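Local coordinates for possible sortase-like protein (Corynebacterium diphtheriae, PDB 5UUS) that probably acts as a membrane-bound sortase, a cysteine transpeptidase that cleaves sorting signals through an acyl-thioester intermediate, at residues G152-V157 with E187-M192. Residues are numbered along the deposited sequence; the frame is centred on the assembly and turned at random.
With EDO (1,2-ethanediol), chain G.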
loop_
_atom_site.group_PDB
_atom_site.type_symbol
_atom_site.label_atom_id
_atom_site.label_comp_id
_atom_site.label_asym_id
_atom_site.label_seq_id
_atom_site.Cartn_x
_atom_site.Cartn_y
_atom_site.Cartn_z
ATOM N N GLY A 152 4.804 20.222 -0.185
ATOM C CA GLY A 152 6.103 19.691 0.176
ATOM C C GLY A 152 6.569 18.570 -0.720
ATOM O O GLY A 152 6.292 18.552 -1.927
ATOM N N ASP A 153 7.293 17.622 -0.131
ATOM C CA ASP A 153 7.907 16.555 -0.912
ATOM C C ASP A 153 6.900 15.644 -1.627
ATOM O O ASP A 153 7.257 14.919 -2.545
ATOM C CB ASP A 153 8.806 15.726 -0.005
ATOM C CG ASP A 153 9.954 16.546 0.569
ATOM O OD1 ASP A 153 10.370 17.537 -0.064
ATOM O OD2 ASP A 153 10.443 16.206 1.652
ATOM N N TYR A 154 5.655 15.671 -1.184
ATOM C CA TYR A 154 4.624 14.803 -1.733
ATOM C C TYR A 154 3.598 15.593 -2.569
ATOM O O TYR A 154 2.533 15.091 -2.921
ATOM C CB TYR A 154 3.976 14.021 -0.568
ATOM C CG TYR A 154 4.964 13.008 -0.003
ATOM C CD1 TYR A 154 5.899 13.380 0.961
ATOM C CD2 TYR A 154 5.019 11.700 -0.499
ATOM C CE1 TYR A 154 6.832 12.467 1.461
ATOM C CE2 TYR A 154 5.960 10.780 -0.002
ATOM C CZ TYR A 154 6.856 11.179 0.972
ATOM O OH TYR A 154 7.795 10.286 1.449
ATOM N N GLU A 155 3.928 16.838 -2.895
ATOM C CA GLU A 155 3.004 17.682 -3.660
ATOM C C GLU A 155 2.660 17.063 -5.029
ATOM O O GLU A 155 1.509 17.078 -5.456
ATOM C CB GLU A 155 3.590 19.083 -3.846
ATOM C CG GLU A 155 2.832 19.900 -4.904
ATOM C CD GLU A 155 3.283 21.363 -4.950
ATOM O OE1 GLU A 155 4.239 21.732 -4.215
ATOM O OE2 GLU A 155 2.661 22.136 -5.716
ATOM N N HIS A 156 3.648 16.473 -5.690
ATOM C CA HIS A 156 3.453 15.895 -7.025
ATOM C C HIS A 156 2.786 14.500 -7.017
ATOM O O HIS A 156 2.525 13.933 -8.067
ATOM C CB HIS A 156 4.805 15.796 -7.727
ATOM C CG HIS A 156 5.713 14.774 -7.116
ATOM N ND1 HIS A 156 6.407 14.998 -5.942
ATOM C CD2 HIS A 156 6.014 13.507 -7.491
ATOM C CE1 HIS A 156 7.104 13.917 -5.635
ATOM N NE2 HIS A 156 6.865 12.994 -6.548
ATOM N N VAL A 157 2.523 13.938 -5.845
ATOM C CA VAL A 157 2.093 12.534 -5.787
ATOM C C VAL A 157 0.580 12.418 -5.793
ATOM O O VAL A 157 -0.076 12.746 -4.816
ATOM C CB VAL A 157 2.653 11.816 -4.536
ATOM C CG1 VAL A 157 2.208 10.343 -4.536
ATOM C CG2 VAL A 157 4.193 11.934 -4.485
ATOM N N GLU A 187 7.826 9.901 4.380
ATOM C CA GLU A 187 6.641 9.197 4.871
ATOM C C GLU A 187 6.683 7.740 4.407
ATOM O O GLU A 187 7.455 7.375 3.529
ATOM C CB GLU A 187 5.355 9.866 4.358
ATOM C CG GLU A 187 5.241 11.338 4.732
ATOM C CD GLU A 187 5.154 11.548 6.253
ATOM O OE1 GLU A 187 4.529 10.713 6.952
ATOM O OE2 GLU A 187 5.712 12.550 6.735
ATOM N N GLY A 188 5.837 6.912 4.996
ATOM C CA GLY A 188 5.606 5.601 4.458
ATOM C C GLY A 188 4.550 5.712 3.361
ATOM O O GLY A 188 3.451 6.252 3.568
ATOM N N ILE A 189 4.888 5.188 2.192
ATOM C CA ILE A 189 3.929 5.085 1.113
ATOM C C ILE A 189 3.612 3.630 0.813
ATOM O O ILE A 189 4.493 2.776 0.892
ATOM C CB ILE A 189 4.468 5.766 -0.151
ATOM C CG1 ILE A 189 4.573 7.267 0.114
ATOM C CG2 ILE A 189 3.517 5.507 -1.366
ATOM C CD1 ILE A 189 3.231 7.973 0.095
ATOM N N MET A 190 2.349 3.341 0.485
ATOM C CA MET A 190 2.027 2.050 -0.103
ATOM C C MET A 190 1.525 2.275 -1.549
ATOM O O MET A 190 0.698 3.161 -1.808
ATOM C CB MET A 190 0.977 1.299 0.717
ATOM C CG MET A 190 0.555 -0.042 0.069
ATOM S SD MET A 190 -0.668 -0.948 1.041
ATOM C CE MET A 190 -0.924 -2.390 -0.020
ATOM N N THR A 191 2.040 1.478 -2.474
ATOM C CA THR A 191 1.648 1.603 -3.877
ATOM C C THR A 191 1.015 0.304 -4.370
ATOM O O THR A 191 1.561 -0.772 -4.150
ATOM C CB THR A 191 2.867 1.968 -4.763
ATOM O OG1 THR A 191 3.425 3.213 -4.302
ATOM C CG2 THR A 191 2.471 2.058 -6.254
ATOM N N MET A 192 -0.132 0.415 -5.037
ATOM C CA MET A 192 -0.752 -0.713 -5.725
ATOM C C MET A 192 -0.764 -0.474 -7.235
ATOM O O MET A 192 -1.175 0.600 -7.677
ATOM C CB MET A 192 -2.180 -0.936 -5.203
ATOM C CG MET A 192 -2.216 -1.312 -3.712
ATOM S SD MET A 192 -3.850 -1.283 -2.959
ATOM C CE MET A 192 -4.106 0.485 -2.835
HETATM C C1 EDO G . 10.506 18.958 3.496
HETATM O O1 EDO G . 10.620 20.239 2.849
HETATM C C2 EDO G . 9.058 18.671 3.918
HETATM O O2 EDO G . 8.290 18.089 2.846
HETATM O O HOH W 1 8.014 8.036 0.558
#
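Tyr154 reaches from the loop after helix 143-151 to the start of strand 188-193, and Glu187 and Ile189 both approach its ring from the same side. Its hydroxyl meets the backbone of Glu187 in a weak, bent hydrogen bond, N to OH 3.0 Å with 129° at the hydrogen. Next to that bond the aliphatic part of Glu187 passes obliquely by the ring, CG 3.8 Å from Tyr154 CE1. Tyr154 CE2 lies 3.8 Å from Ile189 CG1, again at a slant to the ring. A water in the ring plane lies 3.1 Å from Glu187 O; its contact with the hydroxyl is doubtfully short. Strand 188-193 belongs to the sortase beta-barrel, paired parallel with strand 83-88 and antiparallel with strand 204-216, whose Met210 also touches Tyr154. A bend at chi2 (-64°) turns the Glu187 carboxylate away from the tyrosine, to a salt bridge with Arg148 and a hydrogen bond from Gln145. Arg148 also pairs with Asp153, so helix 143-151 links both sides of the contact. Consecutive type I turns, Gly152 to Glu155 and Tyr154 to Val157, shape the loop; 1,2-ethanediol accepts a hydrogen bond from Asp153 N.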